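Local coordinates for protein UDP-N-acetylenolpyruvoylglucosamine reductase (Listeria monocytogenes, PDB 3TX1) that probably reduces UDP-N-acetylenolpyruvoylglucosamine to UDP-N-acetylmuramate with NADPH and an FAD cofactor, a step in building the peptidoglycan cell wall, at residues Lys78-Asn86 against Ile97-Asp105; Tyr46-Ala54 against Asn283-Tyr292. All blocks are in the same frame, centred on the assembly; numbering follows the deposited sequence.

Contact 1: residues Lys78-Asn86 against Ile97-Asp105. With FAD (flavin-adenine dinucleotide), chain B.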
loop_
_atom_site.group_PDB
_atom_site.type_symbol
_atom_site.label_atom_id
_atom_site.label_comp_id
_atom_site.label_asym_id
_atom_site.label_seq_id
_atom_site.Cartn_x
_atom_site.Cartn_y
_atom_site.Cartn_z
ATOM N N LYS A 78 17.176 19.089 -2.193
ATOM C CA LYS A 78 17.408 18.040 -1.176
ATOM C C LYS A 78 16.300 17.927 -0.118
ATOM O O LYS A 78 16.586 17.671 1.042
ATOM C CB LYS A 78 18.809 18.139 -0.528
ATOM C CG LYS A 78 19.956 17.865 -1.496
ATOM C CD LYS A 78 21.292 17.738 -0.770
ATOM C CE LYS A 78 22.454 17.592 -1.748
ATOM N NZ LYS A 78 23.757 17.329 -1.070
ATOM N N ILE A 79 15.047 18.120 -0.535
ATOM C CA ILE A 79 13.879 17.996 0.356
ATOM C C ILE A 79 13.408 16.537 0.358
ATOM O O ILE A 79 13.004 16.016 -0.710
ATOM C CB ILE A 79 12.696 18.871 -0.124
ATOM C CG1 ILE A 79 13.116 20.339 -0.265
ATOM C CG2 ILE A 79 11.487 18.694 0.786
ATOM C CD1 ILE A 79 12.097 21.213 -0.970
ATOM N N PRO A 80 13.506 15.848 1.524
ATOM C CA PRO A 80 12.996 14.467 1.621
ATOM C C PRO A 80 11.614 14.373 0.996
ATOM O O PRO A 80 10.775 15.248 1.214
ATOM C CB PRO A 80 12.929 14.210 3.139
ATOM C CG PRO A 80 13.433 15.466 3.803
ATOM C CD PRO A 80 14.195 16.240 2.765
ATOM N N LEU A 81 11.391 13.350 0.186
ATOM C CA LEU A 81 10.113 13.208 -0.490
ATOM C C LEU A 81 9.490 11.836 -0.186
ATOM O O LEU A 81 10.185 10.829 -0.155
ATOM C CB LEU A 81 10.334 13.388 -1.997
ATOM C CG LEU A 81 9.333 12.843 -3.047
ATOM C CD1 LEU A 81 8.244 13.833 -3.459
ATOM C CD2 LEU A 81 10.172 12.460 -4.255
ATOM N N THR A 82 8.186 11.785 0.036
ATOM C CA THR A 82 7.561 10.507 0.291
ATOM C C THR A 82 6.391 10.344 -0.649
ATOM O O THR A 82 5.682 11.310 -0.947
ATOM C CB THR A 82 6.981 10.367 1.724
ATOM O OG1 THR A 82 7.870 10.935 2.701
ATOM C CG2 THR A 82 6.689 8.865 2.046
ATOM N N ILE A 83 6.177 9.108 -1.085
ATOM C CA ILE A 83 5.049 8.801 -1.911
ATOM C C ILE A 83 4.093 8.047 -1.065
ATOM O O ILE A 83 4.464 7.042 -0.483
ATOM C CB ILE A 83 5.412 7.818 -3.006
ATOM C CG1 ILE A 83 6.692 8.285 -3.653
ATOM C CG2 ILE A 83 4.252 7.714 -3.996
ATOM C CD1 ILE A 83 6.568 9.709 -4.139
ATOM N N LEU A 84 2.865 8.531 -1.018
ATOM C CA LEU A 84 1.819 7.865 -0.291
ATOM C C LEU A 84 0.744 7.342 -1.255
ATOM O O LEU A 84 0.182 8.086 -2.038
ATOM C CB LEU A 84 1.204 8.834 0.704
ATOM C CG LEU A 84 -0.114 8.419 1.354
ATOM C CD1 LEU A 84 0.097 7.427 2.503
ATOM C CD2 LEU A 84 -0.817 9.678 1.844
ATOM N N GLY A 85 0.475 6.047 -1.197
ATOM C CA GLY A 85 -0.614 5.444 -1.972
ATOM C C GLY A 85 -1.818 5.697 -1.103
ATOM O O GLY A 85 -2.075 6.870 -0.785
ATOM N N ASN A 86 -2.497 4.623 -0.664
ATOM C CA ASN A 86 -3.684 4.684 0.244
ATOM C C ASN A 86 -3.361 4.207 1.672
ATOM O O ASN A 86 -4.263 3.883 2.472
ATOM C CB ASN A 86 -4.867 3.889 -0.321
ATOM C CG ASN A 86 -5.209 4.272 -1.749
ATOM O OD1 ASN A 86 -4.918 5.363 -2.186
ATOM N ND2 ASN A 86 -5.843 3.366 -2.483
ATOM N N ILE A 97 5.368 13.644 9.169
ATOM C CA ILE A 97 6.435 13.378 8.176
ATOM C C ILE A 97 7.059 14.664 7.676
ATOM O O ILE A 97 6.348 15.658 7.427
ATOM C CB ILE A 97 5.908 12.663 6.911
ATOM C CG1 ILE A 97 5.038 11.469 7.272
ATOM C CG2 ILE A 97 7.071 12.205 6.040
ATOM C CD1 ILE A 97 4.586 10.676 6.060
ATOM N N ARG A 98 8.377 14.615 7.477
ATOM C CA ARG A 98 9.166 15.777 7.011
ATOM C C ARG A 98 9.441 15.721 5.507
ATOM O O ARG A 98 9.758 14.659 4.956
ATOM C CB ARG A 98 10.495 15.928 7.781
ATOM C CG ARG A 98 10.402 16.074 9.301
ATOM C CD ARG A 98 9.785 17.382 9.789
ATOM N NE ARG A 98 8.328 17.526 9.622
ATOM C CZ ARG A 98 7.404 17.009 10.443
ATOM N NH1 ARG A 98 7.760 16.232 11.463
ATOM N NH2 ARG A 98 6.106 17.225 10.217
ATOM N N GLY A 99 9.321 16.877 4.861
ATOM C CA GLY A 99 9.528 16.997 3.435
ATOM C C GLY A 99 8.188 17.165 2.736
ATOM O O GLY A 99 7.263 17.794 3.289
ATOM N N VAL A 100 8.091 16.591 1.532
ATOM C CA VAL A 100 6.908 16.658 0.698
ATOM C C VAL A 100 6.373 15.244 0.517
ATOM O O VAL A 100 7.132 14.317 0.231
ATOM C CB VAL A 100 7.291 17.202 -0.697
ATOM C CG1 VAL A 100 6.161 17.075 -1.720
ATOM C CG2 VAL A 100 7.765 18.639 -0.592
ATOM N N ILE A 101 5.065 15.092 0.677
ATOM C CA ILE A 101 4.396 13.830 0.453
ATOM C C ILE A 101 3.595 14.008 -0.840
ATOM O O ILE A 101 2.869 15.000 -0.987
ATOM C CB ILE A 101 3.455 13.446 1.635
ATOM C CG1 ILE A 101 4.245 13.002 2.877
ATOM C CG2 ILE A 101 2.516 12.315 1.248
ATOM C CD1 ILE A 101 5.028 14.112 3.561
ATOM N N LEU A 102 3.765 13.073 -1.782
ATOM C CA LEU A 102 3.055 13.076 -3.050
ATOM C C LEU A 102 2.032 11.977 -3.064
ATOM O O LEU A 102 2.356 10.825 -2.792
ATOM C CB LEU A 102 3.993 12.739 -4.187
ATOM C CG LEU A 102 4.734 13.677 -5.107
ATOM C CD1 LEU A 102 5.381 12.775 -6.142
ATOM C CD2 LEU A 102 3.750 14.589 -5.799
ATOM N N HIS A 103 0.821 12.336 -3.449
ATOM C CA HIS A 103 -0.276 11.424 -3.496
ATOM C C HIS A 103 -0.815 11.521 -4.908
ATOM O O HIS A 103 -1.275 12.572 -5.376
ATOM C CB HIS A 103 -1.277 11.817 -2.397
ATOM C CG HIS A 103 -2.413 10.835 -2.200
ATOM N ND1 HIS A 103 -2.214 9.537 -1.890
ATOM C CD2 HIS A 103 -3.792 11.018 -2.254
ATOM C CE1 HIS A 103 -3.408 8.914 -1.794
ATOM N NE2 HIS A 103 -4.369 9.822 -2.019
ATOM N N LEU A 104 -0.790 10.405 -5.604
ATOM C CA LEU A 104 -1.139 10.400 -7.000
ATOM C C LEU A 104 -2.549 9.951 -7.224
ATOM O O LEU A 104 -2.867 9.293 -8.177
ATOM C CB LEU A 104 -0.195 9.513 -7.765
ATOM C CG LEU A 104 1.248 9.621 -7.356
ATOM C CD1 LEU A 104 1.990 8.380 -7.736
ATOM C CD2 LEU A 104 1.898 10.819 -7.963
ATOM N N ASP A 105 -3.400 10.341 -6.317
ATOM C CA ASP A 105 -4.805 10.004 -6.344
ATOM C C ASP A 105 -5.411 10.353 -7.696
ATOM O O ASP A 105 -6.188 9.573 -8.236
ATOM C CB ASP A 105 -5.518 10.795 -5.259
ATOM C CG ASP A 105 -6.609 9.999 -4.593
ATOM O OD1 ASP A 105 -7.052 8.984 -5.173
ATOM O OD2 ASP A 105 -7.018 10.367 -3.469
HETATM P PA FAD B . 0.727 2.493 0.880
HETATM O O1A FAD B . 0.196 3.868 0.656
HETATM O O2A FAD B . 0.359 1.752 2.133
HETATM O O5B FAD B . 2.325 2.544 0.898
HETATM C C5B FAD B . 2.903 1.282 0.584
HETATM C C4B FAD B . 4.343 1.409 0.135
HETATM O O4B FAD B . 4.410 1.605 -1.269
HETATM C C3B FAD B . 5.137 2.543 0.745
HETATM O O3B FAD B . 6.526 2.133 0.702
HETATM C C2B FAD B . 4.899 3.646 -0.286
HETATM O O2B FAD B . 5.822 4.752 -0.321
HETATM C C1B FAD B . 5.029 2.854 -1.554
HETATM N N9A FAD B . 4.227 3.457 -2.604
HETATM C C8A FAD B . 2.915 3.737 -2.583
HETATM N N7A FAD B . 2.546 4.208 -3.808
HETATM C C5A FAD B . 3.617 4.220 -4.632
HETATM C C6A FAD B . 3.955 4.625 -6.021
HETATM N N6A FAD B . 3.045 5.147 -6.890
HETATM N N1A FAD B . 5.233 4.450 -6.421
HETATM C C2A FAD B . 6.169 3.942 -5.632
HETATM N N3A FAD B . 5.960 3.589 -4.362
HETATM C C4A FAD B . 4.729 3.706 -3.816
HETATM N N1 FAD B . -1.068 -6.976 0.666
HETATM C C2 FAD B . -0.899 -8.123 -0.036
HETATM O O2 FAD B . 0.122 -8.269 -0.728
HETATM N N3 FAD B . -1.790 -9.124 -0.070
HETATM C C4 FAD B . -2.925 -9.111 0.616
HETATM O O4 FAD B . -3.716 -10.082 0.591
HETATM C C4X FAD B . -3.179 -7.897 1.405
HETATM N N5 FAD B . -4.298 -7.797 2.118
HETATM C C5X FAD B . -4.577 -6.713 2.857
HETATM C C6 FAD B . -5.774 -6.680 3.555
HETATM C C7 FAD B . -6.112 -5.580 4.299
HETATM C C7M FAD B . -7.409 -5.565 5.066
HETATM C C8 FAD B . -5.163 -4.445 4.313
HETATM C C8M FAD B . -5.449 -3.221 5.105
HETATM C C9 FAD B . -3.983 -4.480 3.621
HETATM C C9A FAD B . -3.645 -5.590 2.885
HETATM N N10 FAD B . -2.441 -5.648 2.141
HETATM C C10 FAD B . -2.183 -6.809 1.390
HETATM C "C1'" FAD B . -1.480 -4.531 2.189
HETATM C "C2'" FAD B . -1.738 -3.519 1.096
HETATM O "O2'" FAD B . -3.054 -3.682 0.574
HETATM C "C3'" FAD B . -0.770 -3.698 -0.059
HETATM O "O3'" FAD B . 0.537 -3.648 0.498
HETATM C "C4'" FAD B . -0.960 -2.571 -1.071
HETATM O "O4'" FAD B . -0.476 -2.947 -2.369
HETATM C "C5'" FAD B . -0.359 -1.256 -0.608
HETATM O "O5'" FAD B . -1.027 -0.233 -1.307
HETATM P P FAD B . -1.014 1.290 -0.884
HETATM O O1P FAD B . -1.338 2.029 -2.131
HETATM O O2P FAD B . -1.930 1.351 0.291
HETATM O O3P FAD B . 0.443 1.570 -0.386
#

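Contact 2: residues Tyr46-Ala54 against Asn283-Tyr292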
loop_
_atom_site.group_PDB
_atom_site.type_symbol
_atom_site.label_atom_id
_atom_site.label_comp_id
_atom_site.label_asym_id
_atom_site.label_seq_id
_atom_site.Cartn_x
_atom_site.Cartn_y
_atom_site.Cartn_z
ATOM N N TYR A 46 -6.458 10.192 4.520
ATOM C CA TYR A 46 -6.058 9.432 3.335
ATOM C C TYR A 46 -5.505 8.051 3.629
ATOM O O TYR A 46 -4.989 7.405 2.703
ATOM C CB TYR A 46 -4.948 10.177 2.582
ATOM C CG TYR A 46 -5.288 11.601 2.268
ATOM C CD1 TYR A 46 -4.934 12.623 3.143
ATOM C CD2 TYR A 46 -5.970 11.937 1.105
ATOM C CE1 TYR A 46 -5.255 13.943 2.878
ATOM C CE2 TYR A 46 -6.294 13.256 0.833
ATOM C CZ TYR A 46 -5.939 14.256 1.721
ATOM O OH TYR A 46 -6.270 15.574 1.466
ATOM N N THR A 47 -5.530 7.604 4.886
ATOM C CA THR A 47 -4.902 6.309 5.173
ATOM C C THR A 47 -5.912 5.323 5.550
ATOM O O THR A 47 -6.907 5.626 6.188
ATOM C CB THR A 47 -3.890 6.285 6.322
ATOM O OG1 THR A 47 -4.551 6.664 7.532
ATOM C CG2 THR A 47 -2.689 7.181 6.065
ATOM N N TYR A 48 -5.585 4.098 5.198
ATOM C CA TYR A 48 -6.466 2.998 5.382
ATOM C C TYR A 48 -6.713 2.683 6.863
ATOM O O TYR A 48 -7.775 2.188 7.212
ATOM C CB TYR A 48 -5.936 1.843 4.547
ATOM C CG TYR A 48 -6.978 0.854 4.144
ATOM C CD1 TYR A 48 -7.748 1.031 2.988
ATOM C CD2 TYR A 48 -7.171 -0.275 4.903
ATOM C CE1 TYR A 48 -8.704 0.094 2.625
ATOM C CE2 TYR A 48 -8.102 -1.227 4.560
ATOM C CZ TYR A 48 -8.870 -1.039 3.435
ATOM O OH TYR A 48 -9.789 -2.033 3.185
ATOM N N THR A 49 -5.764 3.005 7.739
ATOM C CA THR A 49 -5.974 2.834 9.191
ATOM C C THR A 49 -6.620 4.080 9.771
ATOM O O THR A 49 -6.985 4.119 10.935
ATOM C CB THR A 49 -4.651 2.646 9.979
ATOM O OG1 THR A 49 -3.746 3.711 9.666
ATOM C CG2 THR A 49 -4.000 1.344 9.652
ATOM N N LYS A 50 -6.725 5.125 8.972
ATOM C CA LYS A 50 -7.278 6.383 9.458
ATOM C C LYS A 50 -6.420 6.935 10.616
ATOM O O LYS A 50 -6.939 7.369 11.645
ATOM C CB LYS A 50 -8.750 6.203 9.853
ATOM C CG LYS A 50 -9.703 6.069 8.670
ATOM C CD LYS A 50 -11.099 5.679 9.156
ATOM C CE LYS A 50 -12.150 5.704 8.042
ATOM N NZ LYS A 50 -13.556 5.462 8.522
ATOM N N THR A 51 -5.100 6.885 10.439
ATOM C CA THR A 51 -4.146 7.380 11.428
ATOM C C THR A 51 -2.983 8.014 10.713
ATOM O O THR A 51 -2.734 7.728 9.521
ATOM C CB THR A 51 -3.438 6.238 12.148
ATOM O OG1 THR A 51 -2.791 5.439 11.163
ATOM C CG2 THR A 51 -4.390 5.407 12.950
ATOM N N GLY A 52 -2.207 8.774 11.482
ATOM C CA GLY A 52 -0.985 9.365 10.992
ATOM C C GLY A 52 -0.973 10.834 11.287
ATOM O O GLY A 52 -1.965 11.532 11.054
ATOM N N GLY A 53 0.142 11.321 11.816
ATOM C CA GLY A 53 0.293 12.764 12.040
ATOM C C GLY A 53 0.312 13.512 10.714
ATOM O O GLY A 53 0.252 12.890 9.657
ATOM N N ALA A 54 0.382 14.840 10.761
ATOM C CA ALA A 54 0.366 15.626 9.528
ATOM C C ALA A 54 1.673 15.526 8.719
ATOM O O ALA A 54 2.698 15.040 9.203
ATOM C CB ALA A 54 -0.012 17.074 9.796
ATOM N N ASN A 283 -8.939 -0.879 14.019
ATOM C CA ASN A 283 -9.202 0.430 14.565
ATOM C C ASN A 283 -10.626 0.434 15.010
ATOM O O ASN A 283 -11.518 0.743 14.224
ATOM C CB ASN A 283 -9.033 1.451 13.442
ATOM C CG ASN A 283 -9.180 2.878 13.896
ATOM O OD1 ASN A 283 -9.588 3.169 15.033
ATOM N ND2 ASN A 283 -8.824 3.801 13.002
ATOM N N ILE A 284 -10.852 0.100 16.266
ATOM C CA ILE A 284 -12.198 0.082 16.801
ATOM C C ILE A 284 -12.785 1.470 17.045
ATOM O O ILE A 284 -13.830 1.577 17.685
ATOM C CB ILE A 284 -12.291 -0.757 18.087
ATOM C CG1 ILE A 284 -11.442 -0.155 19.197
ATOM C CG2 ILE A 284 -11.877 -2.184 17.791
ATOM C CD1 ILE A 284 -11.673 -0.789 20.553
ATOM N N GLY A 285 -12.117 2.525 16.572
ATOM C CA GLY A 285 -12.664 3.888 16.635
ATOM C C GLY A 285 -11.740 4.901 17.261
ATOM O O GLY A 285 -11.447 4.855 18.463
ATOM N N GLY A 286 -11.241 5.822 16.463
ATOM C CA GLY A 286 -10.372 6.863 17.025
ATOM C C GLY A 286 -8.969 6.414 17.401
ATOM O O GLY A 286 -8.257 7.084 18.179
ATOM N N ALA A 287 -8.543 5.284 16.844
ATOM C CA ALA A 287 -7.171 4.867 17.079
ATOM C C ALA A 287 -6.166 5.946 16.569
ATOM O O ALA A 287 -6.484 6.765 15.671
ATOM C CB ALA A 287 -6.895 3.521 16.420
ATOM N N THR A 288 -4.972 5.968 17.157
ATOM C CA THR A 288 -3.936 6.876 16.687
ATOM C C THR A 288 -2.737 6.044 16.314
ATOM O O THR A 288 -2.624 4.872 16.756
ATOM C CB THR A 288 -3.516 7.793 17.813
ATOM O OG1 THR A 288 -2.974 6.997 18.877
ATOM C CG2 THR A 288 -4.722 8.511 18.311
ATOM N N ALA A 289 -1.825 6.627 15.542
ATOM C CA ALA A 289 -0.595 5.931 15.200
ATOM C C ALA A 289 0.161 5.531 16.483
ATOM O O ALA A 289 0.758 4.431 16.562
ATOM C CB ALA A 289 0.264 6.796 14.297
ATOM N N THR A 290 0.120 6.398 17.504
ATOM C CA THR A 290 0.749 6.051 18.761
ATOM C C THR A 290 0.160 4.723 19.227
ATOM O O THR A 290 0.917 3.786 19.545
ATOM C CB THR A 290 0.564 7.117 19.841
ATOM O OG1 THR A 290 0.908 8.383 19.304
ATOM C CG2 THR A 290 1.468 6.843 21.024
ATOM N N ASP A 291 -1.174 4.624 19.223
ATOM C CA ASP A 291 -1.843 3.375 19.633
ATOM C C ASP A 291 -1.331 2.208 18.840
ATOM O O ASP A 291 -1.034 1.164 19.414
ATOM C CB ASP A 291 -3.347 3.425 19.450
ATOM C CG ASP A 291 -4.016 4.435 20.336
ATOM O OD1 ASP A 291 -3.584 4.625 21.506
ATOM O OD2 ASP A 291 -4.987 5.039 19.838
ATOM N N TYR A 292 -1.243 2.357 17.521
ATOM C CA TYR A 292 -0.704 1.257 16.699
ATOM C C TYR A 292 0.715 0.842 17.095
ATOM O O TYR A 292 0.938 -0.346 17.354
ATOM C CB TYR A 292 -0.789 1.559 15.210
ATOM C CG TYR A 292 -2.099 1.118 14.573
ATOM C CD1 TYR A 292 -3.270 1.887 14.691
ATOM C CD2 TYR A 292 -2.169 -0.076 13.831
ATOM C CE1 TYR A 292 -4.469 1.483 14.105
ATOM C CE2 TYR A 292 -3.368 -0.486 13.252
ATOM C CZ TYR A 292 -4.518 0.307 13.390
ATOM O OH TYR A 292 -5.715 -0.112 12.787
HETATM O O HOH W 1 -8.712 6.835 13.945
#

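Contact 1: residues Lys78-Asn86 against Ile97-Asp105
Leu81, Thr82 and Ile83 pair in parallel with Val100, Ile101 and Leu102. Strand 81-84 thereby forms an edge of the four-stranded mixed sheet in the FAD-binding domain, and strand 54-60 flanks 100-103 across from it. The ladder runs from Val100 N to Pro80 O, then through Thr82 N to Val100 O (2.7 Å), Leu102 N to Thr82 O (2.7 Å) and Leu84 N to Leu102 O.

The tight part is apolar. On one face, Ile83 CD1 meets Leu102 CD1 at 3.8 Å, the two side chains lying alongside and pointing the same way. Leu81 CD1 reaches Leu102 CG at 3.9 Å. Helix 64-76 covers Val100 and Leu102. On the other face, Leu84 CB rests on Ile101 CG2 (3.8 Å), and Thr82 CB lies beside Ile101 CG1.

The start of the pair is looser. Pro80 is exposed and has only Arg98 O near its ring in this pair of segments. The guanidinium of Arg98 leads away to a salt bridge with Asp56.

At the far end, His103 has chi1 -172°, which swings its ring toward the backbone at Leu84. His103 ND1 donates to Leu84 O at 2.8 Å. The acceptor is close to the ring plane, but the donor stands 47° out of the carbonyl plane. His103 NE2 bonds weakly to Asp105 OD2.

FAD meets the end of the strand and the residues after it: FAD O2B donates to Ile83 O, and Asn86 N to FAD O1P (3.2 Å). Backbone groups therefore supply the polar contacts to the cofactor here, and the His103 bond to Leu84 O, one residue before Gly85, is consistent with steadying that backbone.

Contact 2: residues Tyr46-Ala54 against Asn283-Tyr292
A chi1 of -176° turns the amide of Asn283 toward the loop, where ND2 donates to Thr49 O. Thr49 and Thr51 share a similar rotamer (chi1 53° and 58°). It brings their hydroxyls together and leaves both CG2 methyls to meet Tyr292. The motifs are a type I turn at Thr47-Lys50 on one side and an Asx turn at Asn283, followed by a capped helix start, on the other. The contact joins the FAD-binding part of the chain to the C-terminal domain.

The hydrogen bond from Asn283 ND2 to Thr49 O is 2.8 Å long. Asn283 OD1 is held as well: Gly285 N and Ala287 N reach it from opposite faces of the amide plane. These two N-H donors and Thr49 O give the amide three protein partners, and a water adds a fourth.

The van der Waals part centres on Thr51. Its CB lies 4.3 Å from Ala289 CB, in the first turn of the helix, and Thr51 CG2 is 4.1 Å from Tyr292 CD1. Thr49 CG2 approaches the Tyr292 ring obliquely, 3.9 Å from Tyr292 OH, while that OH bonds to Ile281 O. Thr288 and Asp291 form a capping box: Asp291 N donates to Thr288 OG1, and Thr288 N to Asp291 OD2.

The water completes the join. It donates to Lys50 O at 3.0 Å and to Ala287 O at 2.8 Å, and accepts from Asn283 ND2 at 3.2 Å.

The centres of contacts 1 and 2 lie about 18 Å apart, yet their segments touch. Ile97 N is 3.0 Å from Ala54 O, a probable hydrogen bond between the start of 97-105 and the end of 46-54. Asn86 O packs on Tyr48 CB at 3.4 Å, and the His103 ring meets Tyr46 edge-to-face. FAD binds directly at contact 1 and also touches Tyr48 of the loop used in contact 2. The side chain of Thr49 lies about 7 Å from the cofactor. On the C-terminal side, the side chain of Tyr292 is about 11 Å from that of Ser244, the predicted proton donor. Segment 46-54 thus bridges the cofactor-binding sheet and the C-terminal domain.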